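PDB 3UGV: enolase from alpha proteobacterium BAL199, which probably catalyses a magnesium-dependent reaction of the enolase superfamily, in which a proton is drawn from carbon beside a substrate carboxylate, its own substrate being unestablished. Local coordinates for residues L42-T47 with V179-E184; L60-T65 with L377-D382; K110-L115 with L123-A128; F226-D231 with G276-G281; A288-A293 with G318-P323. All blocks are in the same frame, centred on the assembly; numbering follows the deposited sequence.

Interaction 1: residues L42-T47 with V179-E184; sequences LQRPVT and VELKAE
Arg44 NE donates to a water at 2.9 Å, and the same water donates to Glu180 OE2 at 3.2 Å, so Arg44 and Glu180 are joined indirectly at one corner of the guanidinium. The direct ion pairs are looser. Arg44 NH2 faces Glu180 OE1 at 3.6 Å, and Arg44 NH1 makes a weak bond of 3.5 Å to Glu184 OE2. Both carboxylates lie at the guanidinium edge, that of Glu184 turned almost upright to it (82°). An extended chain from CG to NE brings the charge of Arg44 across to the helix. There Leu181 CD2 sits over the centre of one guanidinium face, 3.5 Å from Arg44 CZ, while Gln43 NE2 lies nearer the rim of the opposite face. Glu184 has a firmer hold outside the pair, its OE1 accepting from Asn162 and Asn164. The whole illustrates a salt-bridge network with a leucine methyl against the guanidinium face, here tying strand 30-47 of the N-terminal domain to helix 171-183 of the C-terminal domain, two domains that pack together throughout the mandelate racemase family.

Interaction 2: residues L60-T65 with L377-D382; sequences LIDIET and LDWDED
Trp379 lies with one face of its indole against Leu60, and tracing it outward from CB accounts for nearly all of the contact. With CG anti to the carbonyl carbon (chi1 -53°), CB delivers the ring to strand 52-65. CG is the first atom to meet a partner, Leu60 CD2 at 3.9 Å. At the ring fusion the approach tightens, Trp379 CD2 standing 3.7 Å from Leu60 CD2. Beyond it the six-membered ring receives Leu60 CG almost exactly along its normal, 3.7 Å from the centroid, in a CH-pi contact. At the rim, Trp379 CZ2 comes within 3.9 Å of Ile61 O, which lies in the ring plane. The polar corner is NE1, which donates to Asp62 OD2 at 2.9 Å with an N-H...O angle of 144°. This bond is moderately bent: the oxygen is met on its syn side, tilted from the indole plane, and the carboxylate stands nearly perpendicular to the ring. Arg36 and Arg72 also pack against Trp379, and Arg36 makes a long, weak ion pair with Asp62. One indole thus gives its face to a leucine and its N-H to a carboxylate, whose negative charge probably strengthens the bond; with the leucine on the face, that bond is likely to hold the buried ring in one rotation.

Interaction 3: residues K110-L115 with L123-A128; sequences KTRKSL and LSMIAA
Leu115 and Arg112 have the most surface buried here, followed by Ala128, and each meets the facing helix differently. Leu115 lies against Ser124: its CB is 3.8 Å from Ser124 OG, and its CD1 reaches Ser124 CA and CB, while that hydroxyl bonds to Gly119 O. Arg112 bends at chi3 (97°), which lays its guanidinium beside Met125 so that the methyl CE covers one face, 3.3 Å from Arg112 NH2. A serine in place of Arg112 would probably leave the Met125 methyl without the flat group it packs on. Ala128 CB fits in beside Thr111, 3.3 Å from Thr111 OG1, whose main partner is Ile107 O. A water links that hydroxyl to Ala128 O, 2.9 Å from the water. The two helices form an antiparallel hairpin; over 110-114 and 123-128 the axes come within 9.4 Å, at 154° between their directions. Helix 83-97 packs against both arms through Met96, Leu86 and Met93, and Leu123 of helix 123-142 meets Leu123 of the second subunit.

Interaction 4: residues F226-D231 with G276-G281; sequences FNQGLD and GENFYG. With MG (magnesium ion), chain B.
Gln228 and Asn278 meet loosely, whereas the neighbouring part of the contact is organised round a magnesium ion that Glu277 binds directly and Asn227 reaches through a water. Gln228 NE2 and Asn278 ND2 stand 3.4 Å apart as two donors with no bond between them, their amide planes 70° apart. Each is held from outside: Gln228 OE1 accepts from Tyr256 N, and Asn278 ND2 donates to Glu252. Gln228 remains partly exposed, and His116 of the second subunit packs on it. The metal side is tighter. Glu277 CG lies between the backbone N and the carbonyl carbon (chi1 72°), and from there an extended chain puts OE1 2.2 Å from the magnesium ion. Asp225, Glu251 and three waters complete six ligands. One of these waters, 2.1 Å from the metal, also lies 2.6 Å from Asn227 OD1 and 2.8 Å from Glu277 OE2, bringing both loops to the same site. These loops follow strands 221-225 and 273-275, which flank strand 249-251 in the parallel sheet, and lead into helices 232-242 and 282-290.

Interaction 5: residues A288-A293 with G318-P323; sequences ALQAGA and GAWGIP
Leu289 presses onto one face of the Trp320 indole with two of its carbons. Its CD1 lies 3.7 Å from the centroid of the five-membered ring, 19° off the normal, as a CH-pi contact, and its CB stands 3.7 Å from Trp320 CE2 over the middle of the ring system. The far rim reaches the backbone, Trp320 CH2 lying 3.6 Å from Leu289 O. The other methyl, Leu289 CD2, turns to Ile322 CG1 at 4.1 Å, so that the leucine fills the angle between tryptophan and isoleucine. Beyond this shell, two glycines of positive phi set the geometry. Gly292 ends helix 282-290 in a Schellman motif, its N bonded to Leu289 O at 2.8 Å, and Gly321 ends helix 306-320 in the same way, letting the chain leave the helix so that Ile322 comes against Leu289 CD2. Further out, Ile322 rests on Val297, and His286 of the third subunit meets the Trp320 ring. With a serine at Trp320, Leu289 would probably lose the surface covering its CB and CD1, and that histidine its ring partner. Helices 282-290 and 306-320, which precede and follow strand 296-297, meet here at their C-terminal ends, as neighbouring helices do in the outer layer of this superfamily's beta/alpha barrel.

Overall arrangement
Set side by side, the five contacts show chemistry following place. Interactions 1 and 2 both join strands of the N-terminal sheet, neighbours in it, to the C-terminal part of the chain, yet the first is charged and partly exposed whereas the second is buried and aromatic. Interaction 3 is also buried but stays within the N-terminal helices. Interaction 4, at the magnesium site, owes its hold to metal and water rather than to area. Interaction 5 is apolar, at the subunit interfaces. Interaction 4 is the meeting point: Met125 of interaction 3 packs on Tyr280 and Gly281, and Phe279 on Ala288 of interaction 5. Interactions 2 and 5 lie farthest apart, their centres about 36 Å from each other.

Interaction 1: residues L42-T47 with V179-E184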
# COMPACT_ATOMS: atom_id res chain seq x y z
N LEU F 42 -8.14 1.52 -49.04
CA LEU F 42 -9.28 1.71 -48.14
C LEU F 42 -10.40 2.56 -48.75
O LEU F 42 -10.15 3.52 -49.48
CB LEU F 42 -8.84 2.35 -46.82
CG LEU F 42 -7.89 1.57 -45.90
CD1 LEU F 42 -7.35 2.51 -44.81
CD2 LEU F 42 -8.60 0.36 -45.30
N GLN F 43 -11.65 2.20 -48.44
CA GLN F 43 -12.81 2.96 -48.89
C GLN F 43 -12.77 4.37 -48.30
O GLN F 43 -12.93 5.36 -49.02
CB GLN F 43 -14.11 2.26 -48.50
CG GLN F 43 -15.35 3.12 -48.73
CD GLN F 43 -16.66 2.35 -48.57
OE1 GLN F 43 -16.66 1.16 -48.26
NE2 GLN F 43 -17.78 3.04 -48.80
N ARG F 44 -12.56 4.45 -46.99
CA ARG F 44 -12.43 5.74 -46.32
C ARG F 44 -11.01 5.83 -45.74
O ARG F 44 -10.68 5.11 -44.80
CB ARG F 44 -13.48 5.88 -45.22
CG ARG F 44 -14.91 5.58 -45.67
CD ARG F 44 -15.89 5.59 -44.50
NE ARG F 44 -17.28 5.50 -44.94
CZ ARG F 44 -17.95 4.36 -45.11
NH1 ARG F 44 -17.37 3.19 -44.87
NH2 ARG F 44 -19.21 4.39 -45.53
N PRO F 45 -10.17 6.70 -46.32
CA PRO F 45 -8.77 6.75 -45.88
C PRO F 45 -8.60 7.22 -44.43
O PRO F 45 -9.27 8.15 -43.99
CB PRO F 45 -8.14 7.76 -46.85
CG PRO F 45 -9.28 8.62 -47.28
CD PRO F 45 -10.46 7.70 -47.36
N VAL F 46 -7.71 6.55 -43.70
CA VAL F 46 -7.32 6.98 -42.36
C VAL F 46 -6.83 8.42 -42.42
O VAL F 46 -5.86 8.72 -43.11
CB VAL F 46 -6.20 6.08 -41.79
CG1 VAL F 46 -5.74 6.59 -40.43
CG2 VAL F 46 -6.64 4.61 -41.71
N THR F 47 -7.51 9.33 -41.72
CA THR F 47 -7.12 10.73 -41.72
C THR F 47 -6.79 11.20 -40.30
O THR F 47 -7.69 11.58 -39.54
CB THR F 47 -8.21 11.64 -42.33
OG1 THR F 47 -8.47 11.25 -43.68
CG2 THR F 47 -7.79 13.11 -42.31
N VAL F 179 -24.03 9.18 -40.20
CA VAL F 179 -25.32 8.67 -40.68
C VAL F 179 -25.11 7.41 -41.54
O VAL F 179 -25.81 6.41 -41.37
CB VAL F 179 -26.16 9.75 -41.46
CG1 VAL F 179 -27.50 9.16 -41.97
CG2 VAL F 179 -26.41 10.98 -40.59
N GLU F 180 -24.15 7.47 -42.47
CA GLU F 180 -23.77 6.32 -43.30
C GLU F 180 -23.32 5.14 -42.44
O GLU F 180 -23.88 4.05 -42.54
CB GLU F 180 -22.62 6.67 -44.25
CG GLU F 180 -22.94 7.48 -45.50
CD GLU F 180 -21.66 7.77 -46.33
OE1 GLU F 180 -21.22 6.88 -47.10
OE2 GLU F 180 -21.08 8.87 -46.19
N LEU F 181 -22.29 5.34 -41.61
CA LEU F 181 -21.76 4.25 -40.79
C LEU F 181 -22.83 3.59 -39.93
O LEU F 181 -22.88 2.37 -39.83
CB LEU F 181 -20.63 4.73 -39.90
CG LEU F 181 -19.46 5.47 -40.53
CD1 LEU F 181 -18.38 5.64 -39.49
CD2 LEU F 181 -18.96 4.72 -41.74
N LYS F 182 -23.71 4.39 -39.31
CA LYS F 182 -24.79 3.79 -38.52
C LYS F 182 -25.59 2.81 -39.37
O LYS F 182 -25.83 1.69 -38.95
CB LYS F 182 -25.72 4.84 -37.94
CG LYS F 182 -26.72 4.29 -36.93
CD LYS F 182 -27.47 5.43 -36.25
CE LYS F 182 -28.66 4.95 -35.42
NZ LYS F 182 -28.29 3.94 -34.38
N ALA F 183 -25.98 3.27 -40.56
CA ALA F 183 -26.82 2.50 -41.48
C ALA F 183 -26.14 1.24 -41.98
O ALA F 183 -26.83 0.29 -42.37
CB ALA F 183 -27.26 3.37 -42.66
N GLU F 184 -24.81 1.22 -41.98
CA GLU F 184 -24.08 0.03 -42.37
C GLU F 184 -24.43 -1.13 -41.45
O GLU F 184 -24.23 -2.28 -41.81
CB GLU F 184 -22.58 0.27 -42.36
CG GLU F 184 -22.05 0.97 -43.60
CD GLU F 184 -20.53 1.03 -43.63
OE1 GLU F 184 -19.92 1.27 -42.56
OE2 GLU F 184 -19.94 0.82 -44.72
O HOH W 1 -18.03 7.98 -46.15

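Interaction 2: residues L60-T65 with L377-D382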
# COMPACT_ATOMS: atom_id res chain seq x y z
N LEU F 60 -2.16 -12.81 -45.73
CA LEU F 60 -3.04 -13.97 -45.82
C LEU F 60 -2.26 -15.24 -45.51
O LEU F 60 -1.20 -15.48 -46.08
CB LEU F 60 -3.65 -14.09 -47.22
CG LEU F 60 -4.97 -13.36 -47.51
CD1 LEU F 60 -4.87 -11.89 -47.23
CD2 LEU F 60 -5.39 -13.57 -48.96
N ILE F 61 -2.78 -16.05 -44.61
CA ILE F 61 -2.07 -17.22 -44.12
C ILE F 61 -2.84 -18.50 -44.39
O ILE F 61 -4.01 -18.60 -44.02
CB ILE F 61 -1.81 -17.09 -42.61
CG1 ILE F 61 -0.88 -15.90 -42.35
CG2 ILE F 61 -1.25 -18.40 -42.03
CD1 ILE F 61 -0.78 -15.53 -40.90
N ASP F 62 -2.18 -19.46 -45.03
CA ASP F 62 -2.77 -20.75 -45.36
C ASP F 62 -1.93 -21.90 -44.79
O ASP F 62 -0.75 -22.02 -45.09
CB ASP F 62 -2.86 -20.92 -46.87
CG ASP F 62 -4.10 -20.28 -47.46
OD1 ASP F 62 -5.19 -20.90 -47.38
OD2 ASP F 62 -3.99 -19.17 -48.03
N ILE F 63 -2.56 -22.74 -43.98
CA ILE F 63 -1.92 -23.91 -43.41
C ILE F 63 -2.34 -25.13 -44.21
O ILE F 63 -3.51 -25.26 -44.56
CB ILE F 63 -2.36 -24.14 -41.96
CG1 ILE F 63 -1.99 -22.95 -41.09
CG2 ILE F 63 -1.70 -25.37 -41.40
CD1 ILE F 63 -0.51 -22.76 -40.96
N GLU F 64 -1.38 -26.01 -44.51
CA GLU F 64 -1.68 -27.33 -45.04
C GLU F 64 -1.38 -28.37 -43.98
O GLU F 64 -0.37 -28.27 -43.28
CB GLU F 64 -0.82 -27.63 -46.28
CG GLU F 64 -1.05 -26.70 -47.47
CD GLU F 64 -0.45 -27.24 -48.77
OE1 GLU F 64 0.04 -28.40 -48.78
OE2 GLU F 64 -0.48 -26.51 -49.78
N THR F 65 -2.25 -29.37 -43.84
CA THR F 65 -1.92 -30.53 -43.01
C THR F 65 -1.68 -31.75 -43.90
O THR F 65 -2.13 -31.81 -45.05
CB THR F 65 -3.02 -30.88 -41.98
OG1 THR F 65 -4.29 -30.94 -42.62
CG2 THR F 65 -3.08 -29.85 -40.86
N LEU F 377 -13.52 -18.73 -43.44
CA LEU F 377 -12.92 -17.79 -44.38
C LEU F 377 -12.60 -18.49 -45.70
O LEU F 377 -12.02 -19.57 -45.72
CB LEU F 377 -11.63 -17.17 -43.82
CG LEU F 377 -11.67 -16.28 -42.58
CD1 LEU F 377 -10.30 -15.69 -42.38
CD2 LEU F 377 -12.70 -15.18 -42.71
N ASP F 378 -12.97 -17.84 -46.81
CA ASP F 378 -12.54 -18.30 -48.12
C ASP F 378 -12.07 -17.10 -48.94
O ASP F 378 -12.81 -16.11 -49.10
CB ASP F 378 -13.67 -19.06 -48.83
CG ASP F 378 -14.21 -20.20 -47.99
OD1 ASP F 378 -15.31 -20.07 -47.42
OD2 ASP F 378 -13.52 -21.24 -47.87
N TRP F 379 -10.84 -17.16 -49.43
CA TRP F 379 -10.25 -16.00 -50.07
C TRP F 379 -10.93 -15.70 -51.41
O TRP F 379 -11.32 -16.61 -52.13
CB TRP F 379 -8.75 -16.19 -50.30
CG TRP F 379 -7.93 -16.58 -49.10
CD1 TRP F 379 -7.01 -17.58 -49.04
CD2 TRP F 379 -7.93 -15.97 -47.80
NE1 TRP F 379 -6.44 -17.64 -47.79
CE2 TRP F 379 -6.99 -16.66 -47.01
CE3 TRP F 379 -8.64 -14.91 -47.23
CZ2 TRP F 379 -6.73 -16.33 -45.67
CZ3 TRP F 379 -8.39 -14.58 -45.90
CH2 TRP F 379 -7.44 -15.29 -45.14
N ASP F 380 -11.07 -14.42 -51.72
CA ASP F 380 -11.47 -14.00 -53.05
C ASP F 380 -10.21 -13.85 -53.91
O ASP F 380 -9.62 -12.76 -53.98
CB ASP F 380 -12.24 -12.68 -52.99
CG ASP F 380 -12.79 -12.27 -54.34
OD1 ASP F 380 -12.07 -12.42 -55.35
OD2 ASP F 380 -13.95 -11.80 -54.39
N GLU F 381 -9.80 -14.95 -54.53
CA GLU F 381 -8.51 -15.03 -55.22
C GLU F 381 -8.31 -14.03 -56.37
O GLU F 381 -7.18 -13.71 -56.72
CB GLU F 381 -8.23 -16.46 -55.68
CG GLU F 381 -7.99 -17.43 -54.52
CD GLU F 381 -6.67 -17.19 -53.79
OE1 GLU F 381 -5.87 -16.35 -54.27
OE2 GLU F 381 -6.44 -17.84 -52.75
N ASP F 382 -9.40 -13.53 -56.96
CA ASP F 382 -9.31 -12.45 -57.95
C ASP F 382 -8.82 -11.16 -57.30
O ASP F 382 -7.79 -10.59 -57.69
CB ASP F 382 -10.66 -12.21 -58.63
CG ASP F 382 -11.04 -13.33 -59.58
OD1 ASP F 382 -10.13 -14.04 -60.06
OD2 ASP F 382 -12.26 -13.49 -59.84

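Interaction 3: residues K110-L115 with L123-A128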
# COMPACT_ATOMS: atom_id res chain seq x y z
N LYS F 110 6.08 -23.32 -28.64
CA LYS F 110 7.26 -23.53 -29.49
C LYS F 110 7.64 -22.31 -30.33
O LYS F 110 8.82 -22.00 -30.48
CB LYS F 110 7.09 -24.75 -30.40
CG LYS F 110 6.86 -26.08 -29.68
CD LYS F 110 6.55 -27.21 -30.66
CE LYS F 110 6.32 -28.53 -29.94
NZ LYS F 110 6.14 -29.66 -30.90
N THR F 111 6.66 -21.62 -30.91
CA THR F 111 6.93 -20.42 -31.69
C THR F 111 7.49 -19.26 -30.84
O THR F 111 8.44 -18.59 -31.25
CB THR F 111 5.69 -19.93 -32.48
OG1 THR F 111 4.64 -19.58 -31.57
CG2 THR F 111 5.21 -21.02 -33.42
N ARG F 112 6.91 -19.04 -29.66
CA ARG F 112 7.39 -18.00 -28.76
C ARG F 112 8.77 -18.30 -28.18
O ARG F 112 9.58 -17.38 -28.00
CB ARG F 112 6.39 -17.74 -27.64
CG ARG F 112 5.09 -17.10 -28.12
CD ARG F 112 4.21 -16.67 -26.96
NE ARG F 112 4.36 -15.25 -26.64
CZ ARG F 112 4.15 -14.74 -25.43
NH1 ARG F 112 3.79 -15.55 -24.44
NH2 ARG F 112 4.31 -13.44 -25.21
N LYS F 113 9.05 -19.57 -27.88
CA LYS F 113 10.39 -19.95 -27.42
C LYS F 113 11.45 -19.70 -28.49
O LYS F 113 12.56 -19.28 -28.17
CB LYS F 113 10.45 -21.43 -27.01
CG LYS F 113 9.87 -21.75 -25.64
CD LYS F 113 10.16 -23.22 -25.27
CE LYS F 113 9.29 -23.73 -24.12
NZ LYS F 113 9.51 -23.01 -22.83
N SER F 114 11.13 -19.96 -29.75
CA SER F 114 12.12 -19.84 -30.83
C SER F 114 12.64 -18.40 -30.98
O SER F 114 13.77 -18.19 -31.46
CB SER F 114 11.56 -20.34 -32.16
OG SER F 114 10.66 -19.40 -32.74
N LEU F 115 11.83 -17.42 -30.57
CA LEU F 115 12.20 -16.01 -30.70
C LEU F 115 12.37 -15.25 -29.37
O LEU F 115 12.46 -14.01 -29.38
CB LEU F 115 11.20 -15.27 -31.60
CG LEU F 115 11.17 -15.60 -33.10
CD1 LEU F 115 10.27 -14.61 -33.83
CD2 LEU F 115 12.57 -15.59 -33.71
N LEU F 123 7.31 -7.76 -32.81
CA LEU F 123 7.26 -8.56 -34.04
C LEU F 123 7.21 -10.07 -33.80
O LEU F 123 6.56 -10.78 -34.56
CB LEU F 123 8.43 -8.20 -34.97
CG LEU F 123 8.38 -6.79 -35.56
CD1 LEU F 123 9.77 -6.33 -36.05
CD2 LEU F 123 7.35 -6.70 -36.68
N SER F 124 7.90 -10.55 -32.76
CA SER F 124 7.90 -11.98 -32.42
C SER F 124 6.48 -12.48 -32.15
O SER F 124 6.03 -13.47 -32.72
CB SER F 124 8.76 -12.26 -31.18
OG SER F 124 10.05 -11.68 -31.26
N MET F 125 5.80 -11.78 -31.25
CA MET F 125 4.44 -12.08 -30.85
C MET F 125 3.51 -12.09 -32.08
O MET F 125 2.65 -12.96 -32.22
CB MET F 125 3.97 -11.04 -29.82
CG MET F 125 2.53 -11.21 -29.31
SD MET F 125 2.25 -12.89 -28.70
CE MET F 125 1.76 -12.54 -27.02
N ILE F 126 3.71 -11.12 -32.97
CA ILE F 126 2.87 -10.97 -34.15
C ILE F 126 2.94 -12.14 -35.14
O ILE F 126 1.92 -12.57 -35.69
CB ILE F 126 3.14 -9.63 -34.86
CG1 ILE F 126 2.80 -8.48 -33.92
CG2 ILE F 126 2.32 -9.53 -36.13
CD1 ILE F 126 2.91 -7.12 -34.54
N ALA F 127 4.14 -12.68 -35.35
CA ALA F 127 4.28 -13.82 -36.24
C ALA F 127 3.61 -15.03 -35.61
O ALA F 127 2.84 -15.74 -36.27
CB ALA F 127 5.72 -14.11 -36.53
N ALA F 128 3.88 -15.25 -34.32
CA ALA F 128 3.26 -16.35 -33.59
C ALA F 128 1.73 -16.26 -33.54
O ALA F 128 1.06 -17.28 -33.61
CB ALA F 128 3.83 -16.46 -32.18
O HOH W 2 1.78 -19.81 -32.48

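Interaction 4: residues F226-D231 with G276-G281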
# COMPACT_ATOMS: atom_id res chain seq x y z
N PHE F 226 -8.16 8.49 -29.11
CA PHE F 226 -7.16 9.52 -29.37
C PHE F 226 -5.94 8.96 -30.06
O PHE F 226 -5.06 9.70 -30.47
CB PHE F 226 -6.72 10.18 -28.07
CG PHE F 226 -7.68 11.18 -27.54
CD1 PHE F 226 -7.65 12.49 -27.99
CD2 PHE F 226 -8.59 10.84 -26.55
CE1 PHE F 226 -8.53 13.44 -27.48
CE2 PHE F 226 -9.47 11.78 -26.04
CZ PHE F 226 -9.44 13.08 -26.51
N ASN F 227 -5.86 7.63 -30.14
CA ASN F 227 -4.71 6.97 -30.75
C ASN F 227 -3.36 7.42 -30.20
O ASN F 227 -2.45 7.67 -30.98
CB ASN F 227 -4.73 7.14 -32.27
CG ASN F 227 -5.83 6.30 -32.92
OD1 ASN F 227 -5.74 5.08 -32.95
ND2 ASN F 227 -6.87 6.97 -33.42
N GLN F 228 -3.24 7.50 -28.88
CA GLN F 228 -1.97 7.81 -28.23
C GLN F 228 -1.43 9.18 -28.62
O GLN F 228 -0.24 9.42 -28.47
CB GLN F 228 -0.92 6.76 -28.62
CG GLN F 228 -1.28 5.35 -28.26
CD GLN F 228 -0.18 4.37 -28.65
OE1 GLN F 228 0.94 4.45 -28.14
NE2 GLN F 228 -0.49 3.45 -29.56
N GLY F 229 -2.28 10.07 -29.12
CA GLY F 229 -1.79 11.32 -29.68
C GLY F 229 -1.42 12.43 -28.70
O GLY F 229 -0.92 13.48 -29.10
N LEU F 230 -1.68 12.21 -27.41
CA LEU F 230 -1.50 13.29 -26.44
C LEU F 230 -0.38 12.97 -25.48
O LEU F 230 -0.10 11.80 -25.23
CB LEU F 230 -2.79 13.51 -25.65
CG LEU F 230 -4.08 13.62 -26.45
CD1 LEU F 230 -5.23 13.90 -25.51
CD2 LEU F 230 -3.96 14.73 -27.49
N ASP F 231 0.24 14.01 -24.95
CA ASP F 231 1.17 13.83 -23.83
C ASP F 231 0.33 14.00 -22.57
O ASP F 231 -0.85 14.32 -22.67
CB ASP F 231 2.36 14.80 -23.91
CG ASP F 231 1.99 16.28 -23.62
OD1 ASP F 231 1.01 16.56 -22.89
OD2 ASP F 231 2.72 17.17 -24.12
N GLY F 276 -5.66 -1.38 -24.27
CA GLY F 276 -5.49 -2.80 -24.45
C GLY F 276 -5.08 -3.25 -25.84
O GLY F 276 -4.47 -4.31 -25.97
N GLU F 277 -5.38 -2.47 -26.87
CA GLU F 277 -5.05 -2.93 -28.21
C GLU F 277 -3.55 -3.14 -28.37
O GLU F 277 -3.12 -3.78 -29.31
CB GLU F 277 -5.57 -2.00 -29.29
CG GLU F 277 -4.83 -0.68 -29.40
CD GLU F 277 -5.58 0.27 -30.32
OE1 GLU F 277 -6.71 0.67 -29.95
OE2 GLU F 277 -5.05 0.59 -31.41
N ASN F 278 -2.75 -2.62 -27.44
CA ASN F 278 -1.29 -2.77 -27.49
C ASN F 278 -0.70 -3.69 -26.42
O ASN F 278 0.52 -3.70 -26.23
CB ASN F 278 -0.62 -1.41 -27.41
CG ASN F 278 -0.64 -0.67 -28.74
OD1 ASN F 278 0.11 -0.99 -29.66
ND2 ASN F 278 -1.51 0.34 -28.84
N PHE F 279 -1.56 -4.42 -25.71
CA PHE F 279 -1.12 -5.45 -24.77
C PHE F 279 -0.44 -6.59 -25.53
O PHE F 279 -1.07 -7.28 -26.33
CB PHE F 279 -2.32 -6.06 -24.05
CG PHE F 279 -2.94 -5.18 -23.01
CD1 PHE F 279 -2.27 -4.07 -22.52
CD2 PHE F 279 -4.20 -5.47 -22.51
CE1 PHE F 279 -2.83 -3.28 -21.56
CE2 PHE F 279 -4.78 -4.68 -21.56
CZ PHE F 279 -4.09 -3.58 -21.07
N TYR F 280 0.84 -6.82 -25.26
CA TYR F 280 1.52 -7.98 -25.83
C TYR F 280 1.47 -9.17 -24.86
O TYR F 280 2.39 -9.39 -24.09
CB TYR F 280 2.96 -7.63 -26.22
CG TYR F 280 3.01 -6.83 -27.50
CD1 TYR F 280 3.01 -7.46 -28.74
CD2 TYR F 280 3.04 -5.43 -27.46
CE1 TYR F 280 3.04 -6.73 -29.91
CE2 TYR F 280 3.05 -4.69 -28.63
CZ TYR F 280 3.06 -5.34 -29.85
OH TYR F 280 3.08 -4.63 -31.03
N GLY F 281 0.36 -9.91 -24.89
CA GLY F 281 0.19 -11.07 -24.04
C GLY F 281 -0.63 -10.81 -22.77
O GLY F 281 -0.78 -9.67 -22.33
MG MG B . -7.94 2.26 -30.85
O HOH W 3 -6.61 2.66 -32.41
O HOH W 4 -8.91 1.19 -32.37
O HOH W 5 -6.56 3.34 -29.66

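Interaction 5: residues A288-A293 with G318-P323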
# COMPACT_ATOMS: atom_id res chain seq x y z
N ALA F 288 -1.15 -4.31 -16.24
CA ALA F 288 -1.93 -3.11 -16.41
C ALA F 288 -3.03 -3.01 -15.36
O ALA F 288 -3.30 -1.92 -14.85
CB ALA F 288 -2.52 -3.05 -17.80
N LEU F 289 -3.68 -4.13 -15.07
CA LEU F 289 -4.78 -4.16 -14.09
C LEU F 289 -4.26 -3.95 -12.67
O LEU F 289 -4.82 -3.18 -11.90
CB LEU F 289 -5.60 -5.47 -14.21
CG LEU F 289 -6.23 -5.71 -15.59
CD1 LEU F 289 -7.05 -6.99 -15.65
CD2 LEU F 289 -7.09 -4.53 -16.00
N GLN F 290 -3.15 -4.62 -12.33
CA GLN F 290 -2.52 -4.37 -11.04
C GLN F 290 -2.15 -2.91 -10.88
O GLN F 290 -2.18 -2.38 -9.77
CB GLN F 290 -1.25 -5.19 -10.87
CG GLN F 290 -1.48 -6.68 -10.70
CD GLN F 290 -0.16 -7.42 -10.65
OE1 GLN F 290 0.70 -7.23 -11.50
NE2 GLN F 290 0.01 -8.26 -9.62
N ALA F 291 -1.77 -2.26 -11.98
CA ALA F 291 -1.39 -0.85 -11.93
C ALA F 291 -2.62 0.06 -11.84
O ALA F 291 -2.49 1.26 -11.68
CB ALA F 291 -0.56 -0.49 -13.14
N GLY F 292 -3.81 -0.53 -11.95
CA GLY F 292 -5.03 0.26 -11.99
C GLY F 292 -5.04 1.21 -13.18
O GLY F 292 -5.43 2.38 -13.04
N ALA F 293 -4.65 0.71 -14.35
CA ALA F 293 -4.44 1.54 -15.54
C ALA F 293 -5.68 1.78 -16.43
O ALA F 293 -5.68 2.65 -17.31
CB ALA F 293 -3.30 0.96 -16.38
N GLY F 318 -11.96 -11.97 -16.80
CA GLY F 318 -13.07 -12.54 -16.05
C GLY F 318 -12.85 -12.46 -14.55
O GLY F 318 -13.73 -12.03 -13.81
N ALA F 319 -11.67 -12.86 -14.09
CA ALA F 319 -11.38 -12.87 -12.65
C ALA F 319 -11.51 -11.46 -12.05
O ALA F 319 -12.07 -11.28 -10.97
CB ALA F 319 -10.00 -13.44 -12.40
N TRP F 320 -10.99 -10.47 -12.76
CA TRP F 320 -11.07 -9.08 -12.35
C TRP F 320 -12.47 -8.50 -12.54
O TRP F 320 -12.83 -7.51 -11.91
CB TRP F 320 -10.07 -8.23 -13.16
CG TRP F 320 -8.67 -8.21 -12.62
CD1 TRP F 320 -7.65 -9.10 -12.90
CD2 TRP F 320 -8.11 -7.25 -11.71
NE1 TRP F 320 -6.51 -8.75 -12.21
CE2 TRP F 320 -6.76 -7.62 -11.48
CE3 TRP F 320 -8.63 -6.11 -11.07
CZ2 TRP F 320 -5.92 -6.89 -10.64
CZ3 TRP F 320 -7.79 -5.39 -10.23
CH2 TRP F 320 -6.45 -5.78 -10.02
N GLY F 321 -13.24 -9.08 -13.46
CA GLY F 321 -14.54 -8.52 -13.76
C GLY F 321 -14.50 -7.36 -14.75
O GLY F 321 -15.46 -6.59 -14.83
N ILE F 322 -13.42 -7.23 -15.51
CA ILE F 322 -13.25 -6.11 -16.43
C ILE F 322 -13.93 -6.42 -17.76
O ILE F 322 -13.67 -7.46 -18.34
CB ILE F 322 -11.75 -5.85 -16.74
CG1 ILE F 322 -10.95 -5.68 -15.46
CG2 ILE F 322 -11.60 -4.59 -17.56
CD1 ILE F 322 -11.20 -4.37 -14.75
N PRO F 323 -14.80 -5.52 -18.24
CA PRO F 323 -15.44 -5.84 -19.53
C PRO F 323 -14.42 -5.81 -20.66
O PRO F 323 -13.56 -4.93 -20.72
CB PRO F 323 -16.48 -4.73 -19.69
CG PRO F 323 -16.71 -4.23 -18.30
CD PRO F 323 -15.40 -4.35 -17.59